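Local coordinates for protein cytochrome P450 (PDB 3WEC) that binds heme and N-hydroxylates the quinoline ring of aurachin precursors, an essential step in giving these alkaloids their antibiotic activity, at residues V158-S163 against S364-S369; N288-V293 against H373-L378; H40-A43 against W47-A50. All blocks are in the same frame, centred on the assembly; numbering follows the deposited sequence.

Interaction 1 (V158-S163 against S364-S369). With HEM (protoporphyrin IX containing Fe), chain B.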
loop_
_atom_site.group_PDB
_atom_site.type_symbol
_atom_site.label_atom_id
_atom_site.label_comp_id
_atom_site.label_asym_id
_atom_site.label_seq_id
_atom_site.Cartn_x
_atom_site.Cartn_y
_atom_site.Cartn_z
ATOM N N VAL A 158 -4.714 7.633 -9.336
ATOM C CA VAL A 158 -4.813 9.105 -9.266
ATOM C C VAL A 158 -6.168 9.575 -9.816
ATOM O O VAL A 158 -6.774 10.491 -9.277
ATOM C CB VAL A 158 -3.669 9.861 -10.032
ATOM C CG1 VAL A 158 -4.075 11.329 -10.259
ATOM C CG2 VAL A 158 -2.337 9.788 -9.273
ATOM N N GLU A 159 -6.644 8.963 -10.892
ATOM C CA GLU A 159 -7.896 9.381 -11.451
ATOM C C GLU A 159 -9.002 8.987 -10.489
ATOM O O GLU A 159 -9.885 9.802 -10.192
ATOM C CB GLU A 159 -8.095 8.802 -12.851
ATOM C CG GLU A 159 -9.145 9.502 -13.711
ATOM C CD GLU A 159 -9.066 11.038 -13.693
ATOM O OE1 GLU A 159 -8.271 11.621 -12.903
ATOM O OE2 GLU A 159 -9.815 11.679 -14.474
ATOM N N VAL A 160 -8.916 7.775 -9.935
ATOM C CA VAL A 160 -9.992 7.276 -9.062
ATOM C C VAL A 160 -10.144 8.080 -7.759
ATOM O O VAL A 160 -11.275 8.435 -7.338
ATOM C CB VAL A 160 -9.826 5.775 -8.720
ATOM C CG1 VAL A 160 -10.887 5.339 -7.723
ATOM C CG2 VAL A 160 -9.931 4.891 -9.974
ATOM N N LEU A 161 -9.008 8.353 -7.125
ATOM C CA LEU A 161 -8.978 9.076 -5.888
ATOM C C LEU A 161 -9.415 10.524 -6.051
ATOM O O LEU A 161 -10.157 11.056 -5.207
ATOM C CB LEU A 161 -7.590 8.967 -5.249
ATOM C CG LEU A 161 -7.251 7.536 -4.793
ATOM C CD1 LEU A 161 -5.787 7.377 -4.430
ATOM C CD2 LEU A 161 -8.125 7.181 -3.595
ATOM N N SER A 162 -8.990 11.151 -7.152
ATOM C CA SER A 162 -9.484 12.486 -7.511
ATOM C C SER A 162 -11.007 12.515 -7.499
ATOM O O SER A 162 -11.606 13.497 -7.091
ATOM C CB SER A 162 -9.008 12.905 -8.891
ATOM O OG SER A 162 -8.987 14.317 -8.972
ATOM N N SER A 163 -11.624 11.429 -7.961
ATOM C CA SER A 163 -13.087 11.345 -8.073
ATOM C C SER A 163 -13.737 10.997 -6.713
ATOM O O SER A 163 -14.675 11.665 -6.325
ATOM C CB SER A 163 -13.493 10.351 -9.171
ATOM O OG SER A 163 -14.865 10.029 -9.090
ATOM N N SER A 364 -9.427 -1.334 1.307
ATOM C CA SER A 364 -9.299 -2.621 0.648
ATOM C C SER A 364 -10.462 -3.068 -0.279
ATOM O O SER A 364 -10.188 -3.805 -1.237
ATOM C CB SER A 364 -9.068 -3.730 1.651
ATOM O OG SER A 364 -10.218 -3.900 2.422
ATOM N N ALA A 365 -11.716 -2.695 0.019
ATOM C CA ALA A 365 -12.822 -2.884 -0.935
ATOM C C ALA A 365 -12.633 -2.075 -2.218
ATOM O O ALA A 365 -13.062 -2.528 -3.271
ATOM C CB ALA A 365 -14.171 -2.538 -0.310
ATOM N N LEU A 366 -12.016 -0.879 -2.111
ATOM C CA LEU A 366 -11.813 0.026 -3.230
ATOM C C LEU A 366 -10.637 -0.429 -4.074
ATOM O O LEU A 366 -10.748 -0.504 -5.274
ATOM C CB LEU A 366 -11.535 1.478 -2.746
ATOM C CG LEU A 366 -11.184 2.556 -3.811
ATOM C CD1 LEU A 366 -12.300 2.716 -4.860
ATOM C CD2 LEU A 366 -11.016 3.863 -3.074
ATOM N N ALA A 367 -9.500 -0.686 -3.448
ATOM C CA ALA A 367 -8.386 -1.307 -4.151
ATOM C C ALA A 367 -8.830 -2.584 -4.897
ATOM O O ALA A 367 -8.453 -2.784 -6.028
ATOM C CB ALA A 367 -7.220 -1.591 -3.186
ATOM N N ASN A 368 -9.609 -3.436 -4.246
ATOM C CA ASN A 368 -10.144 -4.672 -4.872
ATOM C C ASN A 368 -11.033 -4.389 -6.067
ATOM O O ASN A 368 -10.897 -5.031 -7.113
ATOM C CB ASN A 368 -10.986 -5.491 -3.860
ATOM C CG ASN A 368 -10.138 -6.404 -2.986
ATOM O OD1 ASN A 368 -8.948 -6.515 -3.186
ATOM N ND2 ASN A 368 -10.762 -7.083 -2.034
ATOM N N SER A 369 -11.953 -3.437 -5.899
ATOM C CA SER A 369 -12.778 -2.973 -7.013
ATOM C C SER A 369 -11.929 -2.497 -8.182
ATOM O O SER A 369 -12.140 -2.951 -9.321
ATOM C CB SER A 369 -13.701 -1.841 -6.607
ATOM O OG SER A 369 -14.365 -1.357 -7.773
HETATM C CHA HEM B . -3.467 0.465 5.891
HETATM C CHB HEM B . -2.141 -2.563 2.180
HETATM C CHC HEM B . -4.890 0.046 -0.940
HETATM C CHD HEM B . -6.058 3.218 2.811
HETATM C C1A HEM B . -2.863 -0.546 5.052
HETATM C C2A HEM B . -1.811 -1.466 5.594
HETATM C C3A HEM B . -1.454 -2.335 4.497
HETATM C C4A HEM B . -2.283 -1.846 3.398
HETATM C CMA HEM B . -0.418 -3.483 4.501
HETATM C CAA HEM B . -1.180 -1.624 6.983
HETATM C CBA HEM B . -2.146 -2.583 7.705
HETATM C CGA HEM B . -1.564 -3.081 9.042
HETATM O O1A HEM B . -0.694 -2.413 9.676
HETATM O O2A HEM B . -2.021 -4.159 9.519
HETATM C C1B HEM B . -2.802 -2.062 0.978
HETATM C C2B HEM B . -2.705 -2.863 -0.240
HETATM C C3B HEM B . -3.491 -2.053 -1.131
HETATM C C4B HEM B . -3.956 -0.913 -0.350
HETATM C CMB HEM B . -1.959 -4.128 -0.560
HETATM C CAB HEM B . -3.716 -2.411 -2.556
HETATM C CBB HEM B . -3.608 -1.485 -3.475
HETATM C C1C HEM B . -5.489 1.121 -0.179
HETATM C C2C HEM B . -6.256 2.197 -0.809
HETATM C C3C HEM B . -6.571 3.108 0.312
HETATM C C4C HEM B . -5.978 2.562 1.516
HETATM C CMC HEM B . -6.592 2.281 -2.272
HETATM C CAC HEM B . -7.313 4.412 0.294
HETATM C CBC HEM B . -8.021 4.808 -0.739
HETATM C C1D HEM B . -5.370 2.762 4.026
HETATM C C2D HEM B . -5.632 3.417 5.305
HETATM C C3D HEM B . -4.847 2.610 6.258
HETATM C C4D HEM B . -4.297 1.549 5.399
HETATM C CMD HEM B . -6.437 4.673 5.545
HETATM C CAD HEM B . -4.672 2.823 7.735
HETATM C CBD HEM B . -5.685 1.883 8.431
HETATM C CGD HEM B . -5.653 1.988 9.920
HETATM O O1D HEM B . -6.759 1.859 10.519
HETATM O O2D HEM B . -4.543 2.207 10.506
HETATM N NA HEM B . -3.284 -0.825 3.683
HETATM N NB HEM B . -3.588 -0.944 0.957
HETATM N NC HEM B . -5.362 1.291 1.232
HETATM N ND HEM B . -4.623 1.623 4.085
HETATM FE FE HEM B . -4.107 0.453 2.420
HETATM O O HOH W 1 -2.004 1.500 1.632
#

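Interaction 2 (N288-V293 against H373-L378)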
loop_
_atom_site.group_PDB
_atom_site.type_symbol
_atom_site.label_atom_id
_atom_site.label_comp_id
_atom_site.label_asym_id
_atom_site.label_seq_id
_atom_site.Cartn_x
_atom_site.Cartn_y
_atom_site.Cartn_z
ATOM N N ASN A 288 -10.994 -13.941 -7.291
ATOM C CA ASN A 288 -10.032 -14.895 -6.721
ATOM C C ASN A 288 -8.616 -14.684 -7.248
ATOM O O ASN A 288 -7.651 -14.881 -6.518
ATOM C CB ASN A 288 -10.477 -16.348 -6.983
ATOM C CG ASN A 288 -11.987 -16.550 -6.833
ATOM O OD1 ASN A 288 -12.772 -15.612 -6.959
ATOM N ND2 ASN A 288 -12.400 -17.797 -6.611
ATOM N N ALA A 289 -8.530 -14.278 -8.516
ATOM C CA ALA A 289 -7.282 -13.933 -9.202
ATOM C C ALA A 289 -6.648 -12.693 -8.677
ATOM O O ALA A 289 -5.412 -12.575 -8.658
ATOM C CB ALA A 289 -7.546 -13.736 -10.675
ATOM N N VAL A 290 -7.489 -11.725 -8.315
ATOM C CA VAL A 290 -6.995 -10.484 -7.753
ATOM C C VAL A 290 -6.377 -10.731 -6.363
ATOM O O VAL A 290 -5.223 -10.373 -6.123
ATOM C CB VAL A 290 -8.109 -9.423 -7.713
ATOM C CG1 VAL A 290 -7.750 -8.301 -6.739
ATOM C CG2 VAL A 290 -8.346 -8.881 -9.100
ATOM N N ALA A 291 -7.138 -11.380 -5.477
ATOM C CA ALA A 291 -6.645 -11.843 -4.169
ATOM C C ALA A 291 -5.336 -12.644 -4.270
ATOM O O ALA A 291 -4.477 -12.557 -3.380
ATOM C CB ALA A 291 -7.729 -12.684 -3.500
ATOM N N GLU A 292 -5.202 -13.419 -5.345
ATOM C CA GLU A 292 -4.029 -14.253 -5.609
ATOM C C GLU A 292 -2.800 -13.453 -6.055
ATOM O O GLU A 292 -1.702 -13.675 -5.535
ATOM C CB GLU A 292 -4.346 -15.353 -6.636
ATOM C CG GLU A 292 -3.145 -16.254 -6.961
ATOM C CD GLU A 292 -2.691 -17.182 -5.816
ATOM O OE1 GLU A 292 -3.104 -17.035 -4.645
ATOM O OE2 GLU A 292 -1.903 -18.099 -6.099
ATOM N N VAL A 293 -2.970 -12.551 -7.019
ATOM C CA VAL A 293 -1.918 -11.589 -7.347
ATOM C C VAL A 293 -1.425 -10.953 -6.035
ATOM O O VAL A 293 -0.225 -10.995 -5.695
ATOM C CB VAL A 293 -2.453 -10.537 -8.373
ATOM C CG1 VAL A 293 -1.475 -9.422 -8.637
ATOM C CG2 VAL A 293 -2.833 -11.219 -9.688
ATOM N N HIS A 373 -11.861 -4.562 -11.775
ATOM C CA HIS A 373 -12.255 -3.926 -13.041
ATOM C C HIS A 373 -11.091 -3.863 -13.981
ATOM O O HIS A 373 -11.275 -3.936 -15.201
ATOM C CB HIS A 373 -12.735 -2.496 -12.836
ATOM C CG HIS A 373 -14.104 -2.386 -12.274
ATOM N ND1 HIS A 373 -15.194 -2.703 -12.977
ATOM C CD2 HIS A 373 -14.542 -1.929 -11.040
ATOM C CE1 HIS A 373 -16.288 -2.487 -12.226
ATOM N NE2 HIS A 373 -15.879 -2.010 -11.035
ATOM N N PHE A 374 -9.892 -3.661 -13.432
ATOM C CA PHE A 374 -8.720 -3.568 -14.297
ATOM C C PHE A 374 -8.442 -4.905 -14.966
ATOM O O PHE A 374 -8.194 -4.937 -16.166
ATOM C CB PHE A 374 -7.480 -3.111 -13.547
ATOM C CG PHE A 374 -6.245 -3.033 -14.415
ATOM C CD1 PHE A 374 -5.950 -1.878 -15.109
ATOM C CD2 PHE A 374 -5.371 -4.109 -14.512
ATOM C CE1 PHE A 374 -4.814 -1.789 -15.901
ATOM C CE2 PHE A 374 -4.226 -4.012 -15.280
ATOM C CZ PHE A 374 -3.963 -2.870 -16.001
ATOM N N LEU A 375 -8.461 -5.986 -14.176
ATOM C CA LEU A 375 -8.183 -7.315 -14.672
ATOM C C LEU A 375 -9.280 -7.756 -15.699
ATOM O O LEU A 375 -8.949 -8.296 -16.757
ATOM C CB LEU A 375 -8.061 -8.296 -13.499
ATOM C CG LEU A 375 -7.294 -9.623 -13.626
ATOM C CD1 LEU A 375 -7.952 -10.700 -12.782
ATOM C CD2 LEU A 375 -7.087 -10.104 -15.047
ATOM N N ARG A 376 -10.551 -7.479 -15.377
ATOM C CA ARG A 376 -11.701 -7.800 -16.217
ATOM C C ARG A 376 -11.606 -7.150 -17.605
ATOM O O ARG A 376 -11.898 -7.796 -18.613
ATOM C CB ARG A 376 -13.036 -7.406 -15.572
ATOM C CG ARG A 376 -14.212 -7.678 -16.513
ATOM C CD ARG A 376 -15.608 -7.447 -15.928
ATOM N NE ARG A 376 -15.855 -8.279 -14.758
ATOM C CZ ARG A 376 -15.671 -7.876 -13.503
ATOM N NH1 ARG A 376 -15.266 -6.634 -13.230
ATOM N NH2 ARG A 376 -15.914 -8.719 -12.515
ATOM N N GLU A 377 -11.220 -5.872 -17.638
ATOM C CA GLU A 377 -11.023 -5.173 -18.909
ATOM C C GLU A 377 -9.814 -5.768 -19.640
ATOM O O GLU A 377 -9.852 -6.017 -20.845
ATOM C CB GLU A 377 -10.825 -3.668 -18.666
ATOM C CG GLU A 377 -12.062 -2.905 -18.201
ATOM C CD GLU A 377 -13.219 -2.988 -19.196
ATOM O OE1 GLU A 377 -14.329 -3.354 -18.740
ATOM O OE2 GLU A 377 -13.010 -2.716 -20.416
ATOM N N LEU A 378 -8.751 -5.997 -18.870
ATOM C CA LEU A 378 -7.517 -6.577 -19.336
ATOM C C LEU A 378 -7.711 -7.903 -20.078
ATOM O O LEU A 378 -7.200 -8.097 -21.179
ATOM C CB LEU A 378 -6.620 -6.860 -18.140
ATOM C CG LEU A 378 -5.124 -6.499 -18.129
ATOM C CD1 LEU A 378 -4.306 -7.660 -17.559
ATOM C CD2 LEU A 378 -4.542 -6.004 -19.447
#

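Interaction 3 (H40-A43 against W47-A50)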
loop_
_atom_site.group_PDB
_atom_site.type_symbol
_atom_site.label_atom_id
_atom_site.label_comp_id
_atom_site.label_asym_id
_atom_site.label_seq_id
_atom_site.Cartn_x
_atom_site.Cartn_y
_atom_site.Cartn_z
ATOM N N HIS A 40 13.915 -12.847 14.112
ATOM C CA HIS A 40 15.244 -12.419 14.558
ATOM C C HIS A 40 15.373 -10.938 14.688
ATOM O O HIS A 40 14.665 -10.191 14.008
ATOM C CB HIS A 40 16.342 -12.973 13.648
ATOM C CG HIS A 40 16.348 -12.394 12.251
ATOM N ND1 HIS A 40 15.368 -12.642 11.349
ATOM C CD2 HIS A 40 17.280 -11.578 11.605
ATOM C CE1 HIS A 40 15.661 -12.012 10.192
ATOM N NE2 HIS A 40 16.826 -11.355 10.353
ATOM N N ARG A 41 16.258 -10.506 15.584
ATOM C CA ARG A 41 16.649 -9.106 15.664
ATOM C C ARG A 41 17.479 -8.778 14.435
ATOM O O ARG A 41 18.517 -9.393 14.183
ATOM C CB ARG A 41 17.437 -8.804 16.942
ATOM C CG ARG A 41 18.055 -7.413 16.964
ATOM C CD ARG A 41 18.462 -6.985 18.371
ATOM N NE ARG A 41 19.175 -5.703 18.379
ATOM C CZ ARG A 41 18.617 -4.521 18.100
ATOM N NH1 ARG A 41 17.330 -4.442 17.785
ATOM N NH2 ARG A 41 19.351 -3.411 18.133
ATOM N N SER A 42 16.989 -7.807 13.679
ATOM C CA SER A 42 17.592 -7.368 12.425
ATOM C C SER A 42 18.973 -6.766 12.651
ATOM O O SER A 42 19.886 -6.961 11.836
ATOM C CB SER A 42 16.646 -6.366 11.723
ATOM O OG SER A 42 17.313 -5.522 10.801
ATOM N N ALA A 43 19.119 -6.046 13.760
ATOM C CA ALA A 43 20.360 -5.334 14.073
ATOM C C ALA A 43 20.741 -4.305 12.987
ATOM O O ALA A 43 21.794 -3.661 13.048
ATOM C CB ALA A 43 21.503 -6.300 14.399
ATOM N N TRP A 47 12.942 -6.200 14.825
ATOM C CA TRP A 47 12.694 -7.627 14.665
ATOM C C TRP A 47 12.104 -7.894 13.310
ATOM O O TRP A 47 11.428 -7.034 12.749
ATOM C CB TRP A 47 11.727 -8.081 15.740
ATOM C CG TRP A 47 12.405 -8.070 17.082
ATOM C CD1 TRP A 47 12.521 -7.003 17.976
ATOM C CD2 TRP A 47 13.158 -9.167 17.696
ATOM N NE1 TRP A 47 13.249 -7.361 19.071
ATOM C CE2 TRP A 47 13.663 -8.648 18.976
ATOM C CE3 TRP A 47 13.433 -10.484 17.343
ATOM C CZ2 TRP A 47 14.419 -9.436 19.850
ATOM C CZ3 TRP A 47 14.198 -11.269 18.224
ATOM C CH2 TRP A 47 14.672 -10.757 19.452
ATOM N N ILE A 48 12.357 -9.089 12.772
ATOM C CA ILE A 48 11.822 -9.498 11.464
ATOM C C ILE A 48 11.035 -10.778 11.653
ATOM O O ILE A 48 11.523 -11.706 12.270
ATOM C CB ILE A 48 12.941 -9.723 10.416
ATOM C CG1 ILE A 48 13.967 -8.579 10.426
ATOM C CG2 ILE A 48 12.364 -9.878 9.018
ATOM C CD1 ILE A 48 13.446 -7.196 10.041
ATOM N N VAL A 49 9.814 -10.831 11.137
ATOM C CA VAL A 49 8.927 -11.979 11.376
ATOM C C VAL A 49 8.449 -12.574 10.043
ATOM O O VAL A 49 7.929 -11.835 9.194
ATOM C CB VAL A 49 7.706 -11.576 12.239
ATOM C CG1 VAL A 49 6.703 -12.721 12.326
ATOM C CG2 VAL A 49 8.144 -11.163 13.634
ATOM N N ALA A 50 8.613 -13.898 9.871
ATOM C CA ALA A 50 8.496 -14.517 8.538
ATOM C C ALA A 50 7.349 -15.534 8.328
ATOM O O ALA A 50 6.913 -15.764 7.190
ATOM C CB ALA A 50 9.843 -15.130 8.130
#

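Interaction 1 (V158-S163 against S364-S369)
L366 carries this contact from one side: its two methyls part company, one going to V160 and the other to L161 and the heme. CD1 lies 4.1 Å from CG1 of V160, the two side chains running alongside with their ends pointing opposite ways. CD2 meets CD2 of L161 more loosely, at 4.4 Å. The closer packing is against the porphyrin: L161 CD2 comes within 3.7 Å of the vinyl carbon CBC of HEM, and L366 CD2 within 3.9 Å of the same CBC. Two helices thus press leucine methyls on the end of one vinyl group, while A367 places its CB 3.6 Å from CBB of HEM, the other vinyl. The extended first torsion of L366 (chi1 175°) carries its branch across to V160. Even at their closest the backbones stand 9.5 Å apart, CA of V160 to CA of L366, so the ends of side chains bridge the gap, and no hydrogen bond links the segments. On the loose side A365 is exposed and E159 is held by R172 in a salt bridge. The helix of residues 364-381, the L helix of P450s, starts just after C361, the axial ligand of the heme iron. Helix 155-165 also touches helix 128-141, through V160 on A134, and helix 172-182, through V158 and S162; S369 reaches helix 128-141 too, at D128 and V131.

Interaction 2 (N288-V293 against H373-L378)
L375 sets one methyl, CD1, against A289 and V290, neighbours on the opposing helix. That CD1 of L375 sits 3.7 Å from CB of A289 and, a little farther off, 4.1 Å from CG2 of V290. These partners approach it differently. The CB of A289 points toward the other helix, and CD1 comes to it obliquely, whereas V290 leaves its helix to one flank, and its side chain and that of L375 overlap flank to flank from opposing helices. With chi1 at 162°, CG1 of V290 is anti to the backbone N, and CG2 is the methyl that reaches L375. L375 has its own CG roughly anti to the backbone N (chi1 -157°), which carries the branch outward from the helix. The backbones are 7.7 Å apart between the CA atoms of V290 and L375, and A289 adds no more than a methyl to the space between. The contact is buried and wholly apolar.

One residue beyond A291, E292 bonds R295 and R346 in salt bridges; this is the ExxR motif of the P450 K helix, completed to the Glu-Arg-Arg triad, and it takes no part in the contact with L375. Around the pair, M265 of the long helix 240-271 touches L375, V293 and F374, and V279 of helix 273-281 touches both A289 and L375. On its other flank helix 364-381 rests on helix 128-141, where H373 is hydrogen-bonded to D128 and F374 packs on V139.

Interaction 3 (H40-A43 against W47-A50)
The indole of W47 lies beneath the backbone and side-chain base of R41. CB of R41 stands almost squarely over the six-membered ring, 4.0 Å from its centroid and 3° off the normal, a CH-pi contact; CA of R41 is over the same face, displaced toward the rim. Tight packing continues along the ring, where CE3 of W47 is 3.3 Å from the backbone N of R41. At the other end of the indole, NE1 is hydrogen-bonded to D322. The second flat group, the imidazole of H40, has I48 beside it: CG1 of I48 makes an off-centre CH-pi contact, 29° from the ring normal, and CE1 of H40 is 3.6 Å from CB of I48. CG of H40 sits between its backbone N and carbonyl carbon (chi1 68°), and the ring consequently runs alongside I48, the two side chains leaving the same face of the sheet. The imidazole ND1 is buried here without a polar partner.

Strands 39-41 and 47-49 form an antiparallel beta hairpin at one margin of the sheet that P450s carry beside their helical core. H40 and I48 are the hydrogen-bonded pair: I48 N donates to H40 O at 2.8 Å, and H40 N donates to I48 O at 3.2 Å. R41 and W47, a non-hydrogen-bonded pair, bring their side chains to the opposite face. Where the chain leaves the first strand, OG of S42 is hydrogen-bonded to N of L44, an ST turn, and CB of S42 packs 3.7 Å from CG1 of I48. Strand 47-49 is inner, bonded in turn to strand 323-326 through W47 and V49, while L33 of helix 27-36 touches H40.

How the interactions relate
Going from the N terminus, interaction 3 closes first, a hairpin with three residues between its segments at the margin of the five-stranded sheet. Interaction 1 opens much later, at 158-163, and spans 200 residues. Inside that long loop interaction 2 opens at 288-293, and it closes at 373-378, beyond the point where interaction 1 has closed, so the two cross. Both end on helix 364-381: its first turns meet helix 155-165 beside the heme, its later turns helix 286-296. They touch, N368 OD1 lying 4.2 Å from V290 CG1. Interaction 3 is separate, its centre about 33 Å from either of the others.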